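Local atomic coordinates of extracellular solute-binding protein family 1 (Kribbella flavida, PDB entry 5IXP), a protein that probably binds a solute outside the cell membrane, perhaps a sugar or similar small molecule, and delivers it to an ABC transporter for uptake. Residues 373-376 / 382-385; 199-204 / 364-369; 173-178 / 358-363; 163-168 / 221-226; 139-142 / 146-149. One frame throughout, in Å; residues are numbered along the deposited sequence.

Contact 1: 373-376 / 382-385; sequences GKQS and KQAL
OE1 of Q383 accepts a hydrogen bond from NE2 of Q375 at 3.0 Å, and this amide-to-amide bond makes the contact between loop 373-376 and segment 382-385 of helix 377-392. The donor lies in the plane of the Q383 carbonyl, at a C=O...N angle of 156°, whereas the acceptor is tilted somewhat out of the Q375 amide plane; the two amides are turned 74° against each other. Q375 reaches across because its CG is anti to the backbone N (chi1 -169°) and the chain beyond is extended. The other end of each amide is also engaged: OE1 of Q375 accepts from NE of R369, and NE2 of Q383 donates to OE2 of E387. A leucine in place of Q375 would probably leave Q383 OE1 without this donor and R369 NE without its amide acceptor. Around the bond the loop makes the turn between helices 356-371 and 377-392: G373 closes the first in a Schellman motif, and S376 is the N-cap of the second. The bonds thus run R369, Q375, Q383, E387, a surface chain that probably sets which way round both amides lie, between a likely cation and a likely anion.

Contact 2: 199-204 / 364-369; sequences RTWDQI and TEALAR
Two helices, 195-209 and 356-371, pack here in a buried contact of apolar side chains, with an indole also against the backbone, within the helical part of a periplasmic-binding-protein fold. Segments 199-204 and 364-369 run nearly parallel, 25° apart, with their axes 11.8 Å from each other at closest approach. That wide spacing is spanned mainly by the indole of W201. With CG anti to the backbone N (chi1 173°), its six-membered ring extends to the opposite helix, where CH2 lies 3.8 Å from CB of A366 and CZ3 lies 3.7 Å from CB of L367. The backbone of A366 meets the ring at its edge, while CD1 of L367 lies over one face, toward the rim. W201 and L367 lie alongside one another, pointing opposite ways. The pyrrole side of the indole is held by another helix: NE1 is hydrogen-bonded to OG of S377, and the ring also meets that of W381. An alanine in place of W201 would probably open a gap between the helices and leave A366 and L367 without their main apolar partner here. Helix 377-392 also touches A366 through A380 and A384, whereas W171 of helix 167-175 packs on L367. One turn on from W201, the side chains of I204 and L367 stand roughly perpendicular, and CG2 of I204 comes to 4.2 Å from CD2 of L367.

Contact 3: 173-178 / 358-363; sequences AMRNQL and EINQVF
R175 and N360 point at each other across the gap between their helices, joining helix 167-175 to helix 356-371 in the interior of this solute-binding-protein fold. The amide of N360 comes over one face of the R175 guanidinium, its CG 3.3 Å above that plane and offset toward the rim, with the two planes 47° apart. OD1 is therefore close to NH1, at 2.8 Å, but lies over the group where the N-H bonds do not point, and the pair is a facial contact and not a hydrogen bond. Both side chains leave their backbones with CG anti to the backbone N; the arginine then bends at chi3 (74°), which swings its flat end across the amide. Their polar bonds are made with third parties. NH1 of R175 forms a salt bridge with OE2 of E172, the same oxygen that accepts from ND2 of N360, and OD1 of N360 accepts from OH of Y182. E172 is consequently shared by both partners, and its negative charge probably offsets that of the buried guanidinium. R175 to L178 form a type I turn, in which L178 N donates to R175 O at 3.2 Å.

Contact 4: 163-168 / 221-226; sequences WFDSAV and DAWTKA
D165 and W223 meet through one hydrogen bond, from NE1 of the indole to OD2 of the carboxylate, 2.8 Å long with an N-H...O angle of 153°. The acceptor lies close to the indole plane and at its edge, as suits an N-H that points outward from the ring. OD2 receives it on its anti lone pair, the one directed away from the other carboxylate oxygen, and the carboxylate is turned 44° from the ring. Two different conformations bring the groups together. W223 has CG anti to the backbone N, which carries the indole off helix 221-226 toward the loop. D165 instead holds CG between its backbone N and carbonyl carbon (chi1 57°), the sterically crowded position, and this directs the carboxylate to the indole. CB of D165 also approaches the nitrogen edge, lying 3.8 Å from NE1, so the aspartate meets the ring with its methylene as well as its oxygen. Both residues are buried. The W223 ring is packed edge-to-face with F227 and also meets W219, while F232 and M235 of strand 232-238 touch D165. Apolar surroundings of this kind probably strengthen the bond to the carboxylate. Directly after D165, S166 is the N-cap of helix 167-175, its OG accepting from N of L169. The arrangement is a side-chain tie between the loop leading into one helix and a short neighbouring helix, beside a strand of the mixed sheet characteristic of the periplasmic-binding-protein fold.

Contact 5: 139-142 / 146-149; sequences KLFP and SYFA
L140, F141 and P142 lie in the loop that follows helix 134-138, and the chain turns back so soon that S146 and Y147, in the first turns of helix 144-157, lie against them. The backbones are closest at F141 and Y147, whose CA atoms are 4.9 Å apart. A water joins the two main chains: it donates to L140 O at 3.2 Å. The same water donates to S146 O at 3.0 Å. L140 O also packs against CB of S146, 3.4 Å away, and CD of P142 touches that CB too, so the serine methylene rests against both the L140 carbonyl and the P142 ring on one side. OG of S146 is hydrogen-bonded to OD1 of D143, within the turn between the segments. The larger side-chain contact is a T-shaped aromatic pair: the edge of Y147 is directed at the face of F141, with centroids 5.5 Å apart and planes at 71°. CD1 of Y147 does the touching, 3.9 Å from CD1 of F141 and over the rim of the phenylalanine ring. F141 presents that face with CG anti to its carbonyl carbon (chi1 -52°). The tyrosine is held at its far end too, where OH is hydrogen-bonded to OG1 of T234, and W144 packs edge-to-face with its ring. The chemistry is therefore divided: a water bridges one carbonyl of the loop and one of the helix, while the stack probably holds the tilt of Y147, whose hydroxyl connects this helix to strand 232-238.

In the fold
Along the chain contact 5 closes first; contacts 2, 3 and 4 then interleave, and contact 1 comes last. Contacts 2 and 3, with centres about 10 Å apart, share helix 356-371, and contacts 3 and 4 share helix 167-175. Contact 1 follows at the turn into helix 377-392, its centre about 9 Å from that of contact 2, with A384 packed on A366. M174 packs on both I204 and F148, linking contacts 2, 3 and 5, while W163 of contact 4 touches Y147 and F141 of contact 5, and F164 touches Y147 and F148. Distant parts of the sequence, including the C-terminal helices, are thereby built into one continuous helical body beside the sheet.

Contact 1: 373-376 / 382-385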
# COMPACT_ATOMS: atom_id res chain seq x y z
N GLY A 373 21.80 3.34 -14.19
CA GLY A 373 22.71 3.60 -15.28
C GLY A 373 23.11 2.40 -16.10
O GLY A 373 24.11 2.45 -16.81
N LYS A 374 22.34 1.31 -16.04
CA LYS A 374 22.67 0.10 -16.77
C LYS A 374 22.05 0.03 -18.16
O LYS A 374 22.46 -0.81 -18.96
CB LYS A 374 22.23 -1.13 -15.96
CG LYS A 374 22.87 -1.22 -14.58
CD LYS A 374 22.40 -2.48 -13.85
CE LYS A 374 23.30 -2.83 -12.66
NZ LYS A 374 23.06 -1.96 -11.49
N GLN A 375 21.09 0.90 -18.46
CA GLN A 375 20.40 0.87 -19.75
C GLN A 375 19.83 2.25 -20.00
O GLN A 375 19.39 2.92 -19.05
CB GLN A 375 19.29 -0.19 -19.77
CG GLN A 375 18.69 -0.47 -21.14
CD GLN A 375 17.64 -1.57 -21.11
OE1 GLN A 375 16.99 -1.81 -20.08
NE2 GLN A 375 17.47 -2.26 -22.24
N SER A 376 19.85 2.69 -21.25
CA SER A 376 19.25 3.98 -21.58
C SER A 376 17.73 3.92 -21.45
O SER A 376 17.12 2.85 -21.46
CB SER A 376 19.62 4.41 -23.00
OG SER A 376 18.88 3.67 -23.96
N LYS A 382 11.60 0.12 -24.43
CA LYS A 382 11.29 -0.88 -25.44
C LYS A 382 11.35 -2.28 -24.84
O LYS A 382 10.49 -3.12 -25.13
CB LYS A 382 12.23 -0.77 -26.64
CG LYS A 382 12.14 0.55 -27.38
CD LYS A 382 13.11 0.56 -28.57
CE LYS A 382 13.03 1.86 -29.35
NZ LYS A 382 11.71 2.03 -30.02
N GLN A 383 12.35 -2.55 -24.00
CA GLN A 383 12.45 -3.87 -23.39
C GLN A 383 11.27 -4.14 -22.47
O GLN A 383 10.71 -5.24 -22.47
CB GLN A 383 13.76 -4.03 -22.63
CG GLN A 383 13.86 -5.37 -21.90
CD GLN A 383 15.24 -5.63 -21.32
OE1 GLN A 383 16.17 -4.86 -21.54
NE2 GLN A 383 15.37 -6.74 -20.58
N ALA A 384 10.86 -3.13 -21.68
CA ALA A 384 9.69 -3.32 -20.82
C ALA A 384 8.45 -3.64 -21.65
O ALA A 384 7.68 -4.55 -21.29
CB ALA A 384 9.46 -2.07 -19.96
N LEU A 385 8.25 -2.94 -22.77
CA LEU A 385 7.07 -3.22 -23.59
C LEU A 385 7.10 -4.65 -24.13
O LEU A 385 6.08 -5.35 -24.09
CB LEU A 385 6.96 -2.22 -24.75
CG LEU A 385 6.58 -0.79 -24.38
CD1 LEU A 385 6.30 0.04 -25.62
CD2 LEU A 385 5.38 -0.74 -23.45

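Contact 2: 199-204 / 364-369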
# COMPACT_ATOMS: atom_id res chain seq x y z
N ARG A 199 4.19 8.98 -20.29
CA ARG A 199 4.48 10.30 -19.75
C ARG A 199 4.96 10.22 -18.30
O ARG A 199 5.85 10.98 -17.90
CB ARG A 199 3.25 11.21 -19.87
CG ARG A 199 3.17 11.86 -21.23
CD ARG A 199 2.19 13.01 -21.29
NE ARG A 199 2.02 13.47 -22.66
CZ ARG A 199 1.39 14.59 -22.99
NH1 ARG A 199 0.88 15.37 -22.04
NH2 ARG A 199 1.27 14.94 -24.27
N THR A 200 4.38 9.31 -17.52
CA THR A 200 4.86 9.04 -16.17
C THR A 200 6.30 8.58 -16.19
O THR A 200 7.15 9.09 -15.44
CB THR A 200 3.96 7.99 -15.51
OG1 THR A 200 2.62 8.47 -15.45
CG2 THR A 200 4.45 7.66 -14.10
N TRP A 201 6.60 7.59 -17.03
CA TRP A 201 7.97 7.13 -17.23
C TRP A 201 8.89 8.29 -17.57
O TRP A 201 9.94 8.48 -16.94
CB TRP A 201 7.98 6.07 -18.34
CG TRP A 201 9.33 5.60 -18.81
CD1 TRP A 201 10.15 6.20 -19.74
CD2 TRP A 201 10.00 4.39 -18.42
NE1 TRP A 201 11.29 5.46 -19.93
CE2 TRP A 201 11.23 4.34 -19.14
CE3 TRP A 201 9.69 3.35 -17.54
CZ2 TRP A 201 12.14 3.28 -18.99
CZ3 TRP A 201 10.60 2.31 -17.38
CH2 TRP A 201 11.81 2.28 -18.11
N ASP A 202 8.51 9.11 -18.56
CA ASP A 202 9.38 10.20 -18.99
C ASP A 202 9.67 11.17 -17.86
O ASP A 202 10.81 11.64 -17.71
CB ASP A 202 8.76 10.95 -20.17
CG ASP A 202 8.82 10.15 -21.46
OD1 ASP A 202 9.62 9.19 -21.54
OD2 ASP A 202 8.09 10.49 -22.40
N GLN A 203 8.66 11.48 -17.05
CA GLN A 203 8.85 12.46 -15.98
C GLN A 203 9.78 11.93 -14.90
O GLN A 203 10.61 12.69 -14.37
CB GLN A 203 7.49 12.86 -15.41
CG GLN A 203 7.53 14.05 -14.47
CD GLN A 203 6.14 14.60 -14.18
OE1 GLN A 203 5.15 13.88 -14.26
NE2 GLN A 203 6.07 15.89 -13.85
N ILE A 204 9.67 10.65 -14.54
CA ILE A 204 10.57 10.09 -13.55
C ILE A 204 11.98 9.95 -14.12
O ILE A 204 12.97 10.22 -13.43
CB ILE A 204 10.05 8.74 -13.04
CG1 ILE A 204 8.69 8.95 -12.40
CG2 ILE A 204 11.02 8.12 -12.03
CD1 ILE A 204 8.04 7.65 -11.99
N THR A 364 9.12 -2.04 -13.59
CA THR A 364 9.96 -1.54 -12.51
C THR A 364 11.39 -2.04 -12.65
O THR A 364 12.34 -1.32 -12.31
CB THR A 364 9.39 -1.91 -11.13
OG1 THR A 364 9.26 -3.33 -11.00
CG2 THR A 364 8.03 -1.24 -10.92
N GLU A 365 11.58 -3.27 -13.15
CA GLU A 365 12.93 -3.74 -13.44
C GLU A 365 13.59 -2.84 -14.47
O GLU A 365 14.76 -2.45 -14.32
CB GLU A 365 12.92 -5.19 -13.92
CG GLU A 365 12.63 -6.20 -12.81
CD GLU A 365 12.47 -7.63 -13.30
OE1 GLU A 365 12.56 -7.87 -14.52
OE2 GLU A 365 12.25 -8.53 -12.45
N ALA A 366 12.85 -2.47 -15.52
CA ALA A 366 13.39 -1.60 -16.54
C ALA A 366 13.73 -0.23 -15.97
O ALA A 366 14.79 0.34 -16.26
CB ALA A 366 12.41 -1.48 -17.71
N LEU A 367 12.83 0.33 -15.15
CA LEU A 367 13.09 1.65 -14.59
C LEU A 367 14.30 1.61 -13.66
O LEU A 367 15.10 2.56 -13.64
CB LEU A 367 11.85 2.17 -13.87
CG LEU A 367 11.97 3.59 -13.32
CD1 LEU A 367 12.39 4.57 -14.40
CD2 LEU A 367 10.64 4.01 -12.69
N ALA A 368 14.47 0.52 -12.90
CA ALA A 368 15.64 0.39 -12.04
C ALA A 368 16.92 0.36 -12.85
O ALA A 368 17.94 0.92 -12.44
CB ALA A 368 15.52 -0.86 -11.17
N ARG A 369 16.90 -0.30 -14.02
CA ARG A 369 18.09 -0.31 -14.87
C ARG A 369 18.44 1.10 -15.34
O ARG A 369 19.62 1.46 -15.40
CB ARG A 369 17.89 -1.25 -16.05
CG ARG A 369 17.87 -2.74 -15.67
CD ARG A 369 17.96 -3.65 -16.90
NE ARG A 369 16.86 -3.42 -17.85
CZ ARG A 369 15.70 -4.07 -17.83
NH1 ARG A 369 15.44 -4.99 -16.90
NH2 ARG A 369 14.78 -3.79 -18.76

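Contact 3: 173-178 / 358-363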
# COMPACT_ATOMS: atom_id res chain seq x y z
N ALA A 173 4.29 5.17 -6.67
CA ALA A 173 3.41 6.21 -6.16
C ALA A 173 2.59 6.84 -7.29
O ALA A 173 1.37 7.01 -7.15
CB ALA A 173 4.21 7.27 -5.42
N MSE A 174 3.23 7.15 -8.41
CA MSE A 174 2.53 7.80 -9.51
C MSE A 174 1.64 6.86 -10.30
O MSE A 174 0.50 7.21 -10.63
CB MSE A 174 3.53 8.46 -10.46
CG MSE A 174 4.38 9.52 -9.79
SE MSE A 174 5.58 10.28 -11.12
CE MSE A 174 4.21 11.06 -12.29
N ARG A 175 2.15 5.67 -10.62
CA ARG A 175 1.40 4.78 -11.49
C ARG A 175 0.07 4.39 -10.87
O ARG A 175 -0.94 4.26 -11.58
CB ARG A 175 2.19 3.51 -11.80
CG ARG A 175 1.57 2.77 -12.98
CD ARG A 175 2.01 1.35 -13.04
NE ARG A 175 1.37 0.51 -12.03
CZ ARG A 175 1.93 0.19 -10.87
NH1 ARG A 175 3.14 0.64 -10.56
NH2 ARG A 175 1.29 -0.60 -10.01
N ASN A 176 0.04 4.20 -9.56
CA ASN A 176 -1.18 3.73 -8.93
C ASN A 176 -2.27 4.79 -8.88
O ASN A 176 -3.41 4.46 -8.57
CB ASN A 176 -0.88 3.20 -7.54
CG ASN A 176 -0.32 1.81 -7.58
OD1 ASN A 176 -1.02 0.87 -7.95
ND2 ASN A 176 0.95 1.66 -7.24
N GLN A 177 -1.94 6.05 -9.20
CA GLN A 177 -2.95 7.10 -9.28
C GLN A 177 -3.63 7.19 -10.64
O GLN A 177 -4.69 7.81 -10.73
CB GLN A 177 -2.33 8.46 -9.01
CG GLN A 177 -1.83 8.65 -7.61
CD GLN A 177 -1.25 10.03 -7.42
OE1 GLN A 177 -0.63 10.57 -8.34
NE2 GLN A 177 -1.46 10.61 -6.26
N LEU A 178 -3.03 6.63 -11.69
CA LEU A 178 -3.62 6.74 -13.02
C LEU A 178 -4.99 6.09 -13.04
O LEU A 178 -5.26 5.14 -12.30
CB LEU A 178 -2.72 6.07 -14.06
CG LEU A 178 -1.29 6.62 -14.09
CD1 LEU A 178 -0.43 5.79 -15.04
CD2 LEU A 178 -1.31 8.08 -14.50
N GLU A 358 2.78 -9.12 -12.49
CA GLU A 358 3.82 -9.61 -13.38
C GLU A 358 4.19 -8.55 -14.42
O GLU A 358 5.37 -8.39 -14.75
CB GLU A 358 3.37 -10.89 -14.07
CG GLU A 358 3.24 -12.09 -13.16
CD GLU A 358 1.94 -12.13 -12.36
OE1 GLU A 358 1.12 -11.19 -12.43
OE2 GLU A 358 1.73 -13.13 -11.65
N ILE A 359 3.19 -7.82 -14.93
CA ILE A 359 3.46 -6.74 -15.87
C ILE A 359 4.22 -5.62 -15.18
O ILE A 359 5.22 -5.10 -15.70
CB ILE A 359 2.15 -6.22 -16.49
CG1 ILE A 359 1.47 -7.29 -17.33
CG2 ILE A 359 2.39 -4.93 -17.31
CD1 ILE A 359 0.05 -6.89 -17.76
N ASN A 360 3.74 -5.21 -14.01
CA ASN A 360 4.41 -4.12 -13.30
C ASN A 360 5.87 -4.45 -13.00
O ASN A 360 6.72 -3.56 -13.03
CB ASN A 360 3.67 -3.79 -12.00
CG ASN A 360 4.18 -2.52 -11.38
OD1 ASN A 360 4.16 -1.47 -12.02
ND2 ASN A 360 4.64 -2.59 -10.13
N GLN A 361 6.16 -5.73 -12.74
CA GLN A 361 7.53 -6.13 -12.42
C GLN A 361 8.48 -5.85 -13.57
O GLN A 361 9.63 -5.43 -13.35
CB GLN A 361 7.55 -7.61 -12.05
CG GLN A 361 8.89 -8.11 -11.52
CD GLN A 361 8.86 -9.56 -11.08
OE1 GLN A 361 7.93 -10.00 -10.39
NE2 GLN A 361 9.87 -10.32 -11.48
N VAL A 362 8.04 -6.06 -14.82
CA VAL A 362 8.94 -5.81 -15.94
C VAL A 362 9.17 -4.31 -16.10
O VAL A 362 10.29 -3.88 -16.43
CB VAL A 362 8.45 -6.47 -17.25
CG1 VAL A 362 7.84 -7.84 -16.98
CG2 VAL A 362 7.51 -5.58 -18.03
N PHE A 363 8.15 -3.48 -15.82
CA PHE A 363 8.34 -2.04 -15.91
C PHE A 363 9.27 -1.53 -14.81
O PHE A 363 10.13 -0.68 -15.06
CB PHE A 363 7.00 -1.30 -15.86
CG PHE A 363 6.28 -1.28 -17.18
CD1 PHE A 363 6.59 -0.33 -18.14
CD2 PHE A 363 5.30 -2.23 -17.47
CE1 PHE A 363 5.93 -0.30 -19.36
CE2 PHE A 363 4.64 -2.21 -18.68
CZ PHE A 363 4.95 -1.24 -19.63

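Contact 4: 163-168 / 221-226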
# COMPACT_ATOMS: atom_id res chain seq x y z
N TRP A 163 16.77 13.84 -3.85
CA TRP A 163 15.43 14.25 -3.45
C TRP A 163 14.63 13.07 -2.88
O TRP A 163 13.96 13.21 -1.85
CB TRP A 163 14.72 14.87 -4.65
CG TRP A 163 13.39 15.53 -4.39
CD1 TRP A 163 12.22 15.30 -5.07
CD2 TRP A 163 13.10 16.56 -3.44
NE1 TRP A 163 11.22 16.12 -4.59
CE2 TRP A 163 11.73 16.91 -3.59
CE3 TRP A 163 13.86 17.25 -2.48
CZ2 TRP A 163 11.11 17.88 -2.81
CZ3 TRP A 163 13.24 18.22 -1.70
CH2 TRP A 163 11.88 18.53 -1.88
N PHE A 164 14.70 11.92 -3.54
CA PHE A 164 13.96 10.74 -3.10
C PHE A 164 14.87 9.52 -3.21
O PHE A 164 15.95 9.57 -3.82
CB PHE A 164 12.68 10.54 -3.92
CG PHE A 164 12.89 10.56 -5.42
CD1 PHE A 164 13.40 9.44 -6.08
CD2 PHE A 164 12.53 11.68 -6.17
CE1 PHE A 164 13.59 9.45 -7.46
CE2 PHE A 164 12.70 11.70 -7.55
CZ PHE A 164 13.23 10.58 -8.20
N ASP A 165 14.41 8.39 -2.64
CA ASP A 165 15.29 7.23 -2.51
C ASP A 165 15.46 6.46 -3.82
O ASP A 165 16.58 6.05 -4.14
CB ASP A 165 14.80 6.31 -1.39
CG ASP A 165 13.37 5.83 -1.59
OD1 ASP A 165 12.55 6.54 -2.21
OD2 ASP A 165 13.05 4.73 -1.10
N SER A 166 14.40 6.23 -4.60
CA SER A 166 14.56 5.48 -5.84
C SER A 166 13.50 5.88 -6.86
O SER A 166 12.40 6.30 -6.51
CB SER A 166 14.52 3.95 -5.63
OG SER A 166 13.22 3.47 -5.30
N ALA A 167 13.86 5.72 -8.14
CA ALA A 167 12.90 5.94 -9.21
C ALA A 167 11.73 4.96 -9.11
O ALA A 167 10.58 5.33 -9.37
CB ALA A 167 13.58 5.81 -10.57
N VAL A 168 12.01 3.71 -8.72
CA VAL A 168 10.96 2.69 -8.71
C VAL A 168 9.87 3.05 -7.70
O VAL A 168 8.67 2.97 -8.01
CB VAL A 168 11.55 1.30 -8.44
CG1 VAL A 168 10.45 0.30 -8.06
CG2 VAL A 168 12.29 0.80 -9.67
N ASP A 221 20.10 -3.68 1.63
CA ASP A 221 21.02 -3.26 2.69
C ASP A 221 21.49 -1.83 2.47
O ASP A 221 21.58 -1.05 3.43
CB ASP A 221 22.21 -4.21 2.76
CG ASP A 221 21.83 -5.58 3.30
OD1 ASP A 221 20.98 -5.63 4.21
OD2 ASP A 221 22.39 -6.60 2.83
N ALA A 222 21.79 -1.46 1.22
CA ALA A 222 22.25 -0.10 0.96
C ALA A 222 21.17 0.92 1.31
O ALA A 222 21.46 1.95 1.92
CB ALA A 222 22.66 0.03 -0.51
N TRP A 223 19.93 0.63 0.95
CA TRP A 223 18.81 1.50 1.30
C TRP A 223 18.68 1.65 2.81
O TRP A 223 18.58 2.77 3.33
CB TRP A 223 17.53 0.91 0.69
CG TRP A 223 16.26 1.65 0.90
CD1 TRP A 223 15.77 2.70 0.16
CD2 TRP A 223 15.25 1.34 1.87
NE1 TRP A 223 14.53 3.08 0.64
CE2 TRP A 223 14.19 2.26 1.69
CE3 TRP A 223 15.15 0.39 2.90
CZ2 TRP A 223 13.05 2.25 2.48
CZ3 TRP A 223 14.01 0.37 3.68
CH2 TRP A 223 12.98 1.30 3.47
N THR A 224 18.70 0.53 3.53
CA THR A 224 18.60 0.58 4.99
C THR A 224 19.69 1.44 5.59
O THR A 224 19.42 2.33 6.41
CB THR A 224 18.66 -0.84 5.55
OG1 THR A 224 17.61 -1.62 4.97
CG2 THR A 224 18.50 -0.84 7.06
N LYS A 225 20.95 1.20 5.20
CA LYS A 225 22.05 1.98 5.76
C LYS A 225 21.94 3.46 5.40
O LYS A 225 22.38 4.32 6.18
CB LYS A 225 23.39 1.43 5.28
CG LYS A 225 23.63 -0.05 5.61
CD LYS A 225 22.91 -0.49 6.88
CE LYS A 225 22.54 -1.97 6.83
NZ LYS A 225 22.38 -2.56 8.20
N ALA A 226 21.35 3.77 4.25
CA ALA A 226 21.31 5.16 3.80
C ALA A 226 20.46 6.05 4.70
O ALA A 226 20.58 7.28 4.62
CB ALA A 226 20.82 5.22 2.37

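Contact 5: 139-142 / 146-149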
# COMPACT_ATOMS: atom_id res chain seq x y z
N LYS A 139 2.29 22.93 0.93
CA LYS A 139 1.95 23.75 -0.23
C LYS A 139 2.92 23.55 -1.40
O LYS A 139 2.59 23.94 -2.52
CB LYS A 139 1.93 25.23 0.15
CG LYS A 139 0.97 25.57 1.28
CD LYS A 139 1.11 27.04 1.66
CE LYS A 139 0.29 27.38 2.88
NZ LYS A 139 0.49 28.80 3.28
N LEU A 140 4.08 22.95 -1.16
CA LEU A 140 5.04 22.72 -2.24
C LEU A 140 4.63 21.60 -3.18
O LEU A 140 5.08 21.59 -4.34
CB LEU A 140 6.41 22.37 -1.67
CG LEU A 140 7.22 23.40 -0.92
CD1 LEU A 140 8.49 22.73 -0.41
CD2 LEU A 140 7.55 24.56 -1.84
N PHE A 141 3.82 20.64 -2.73
CA PHE A 141 3.67 19.38 -3.46
C PHE A 141 2.26 19.05 -3.91
O PHE A 141 1.84 17.90 -3.74
CB PHE A 141 4.12 18.20 -2.59
CG PHE A 141 5.47 18.36 -1.99
CD1 PHE A 141 6.50 18.96 -2.70
CD2 PHE A 141 5.72 17.91 -0.70
CE1 PHE A 141 7.75 19.10 -2.14
CE2 PHE A 141 6.97 18.04 -0.13
CZ PHE A 141 7.99 18.65 -0.86
N PRO A 142 1.49 19.97 -4.50
CA PRO A 142 0.12 19.59 -4.89
C PRO A 142 0.09 18.53 -5.99
O PRO A 142 -0.84 17.72 -6.03
CB PRO A 142 -0.50 20.91 -5.35
CG PRO A 142 0.64 21.71 -5.84
CD PRO A 142 1.79 21.36 -4.89
N SER A 146 5.13 19.77 -9.49
CA SER A 146 5.63 20.63 -8.41
C SER A 146 6.59 19.89 -7.49
O SER A 146 7.56 20.48 -7.00
CB SER A 146 4.45 21.19 -7.61
OG SER A 146 3.59 21.96 -8.44
N TYR A 147 6.32 18.61 -7.23
CA TYR A 147 7.24 17.81 -6.41
C TYR A 147 8.63 17.74 -7.05
O TYR A 147 9.64 17.96 -6.37
CB TYR A 147 6.64 16.41 -6.23
CG TYR A 147 7.52 15.42 -5.50
CD1 TYR A 147 7.61 15.44 -4.10
CD2 TYR A 147 8.22 14.46 -6.20
CE1 TYR A 147 8.40 14.50 -3.43
CE2 TYR A 147 9.01 13.53 -5.54
CZ TYR A 147 9.10 13.55 -4.16
OH TYR A 147 9.88 12.63 -3.53
N PHE A 148 8.70 17.45 -8.35
CA PHE A 148 10.00 17.38 -9.01
C PHE A 148 10.64 18.76 -9.15
O PHE A 148 11.87 18.89 -9.03
CB PHE A 148 9.86 16.70 -10.37
CG PHE A 148 9.44 15.25 -10.28
CD1 PHE A 148 10.13 14.35 -9.47
CD2 PHE A 148 8.32 14.79 -10.97
CE1 PHE A 148 9.73 13.01 -9.37
CE2 PHE A 148 7.91 13.46 -10.87
CZ PHE A 148 8.62 12.56 -10.08
N ALA A 149 9.84 19.79 -9.41
CA ALA A 149 10.39 21.14 -9.46
C ALA A 149 11.02 21.52 -8.13
O ALA A 149 12.11 22.10 -8.09
CB ALA A 149 9.31 22.14 -9.86
O HOH W 1 7.21 23.31 -5.99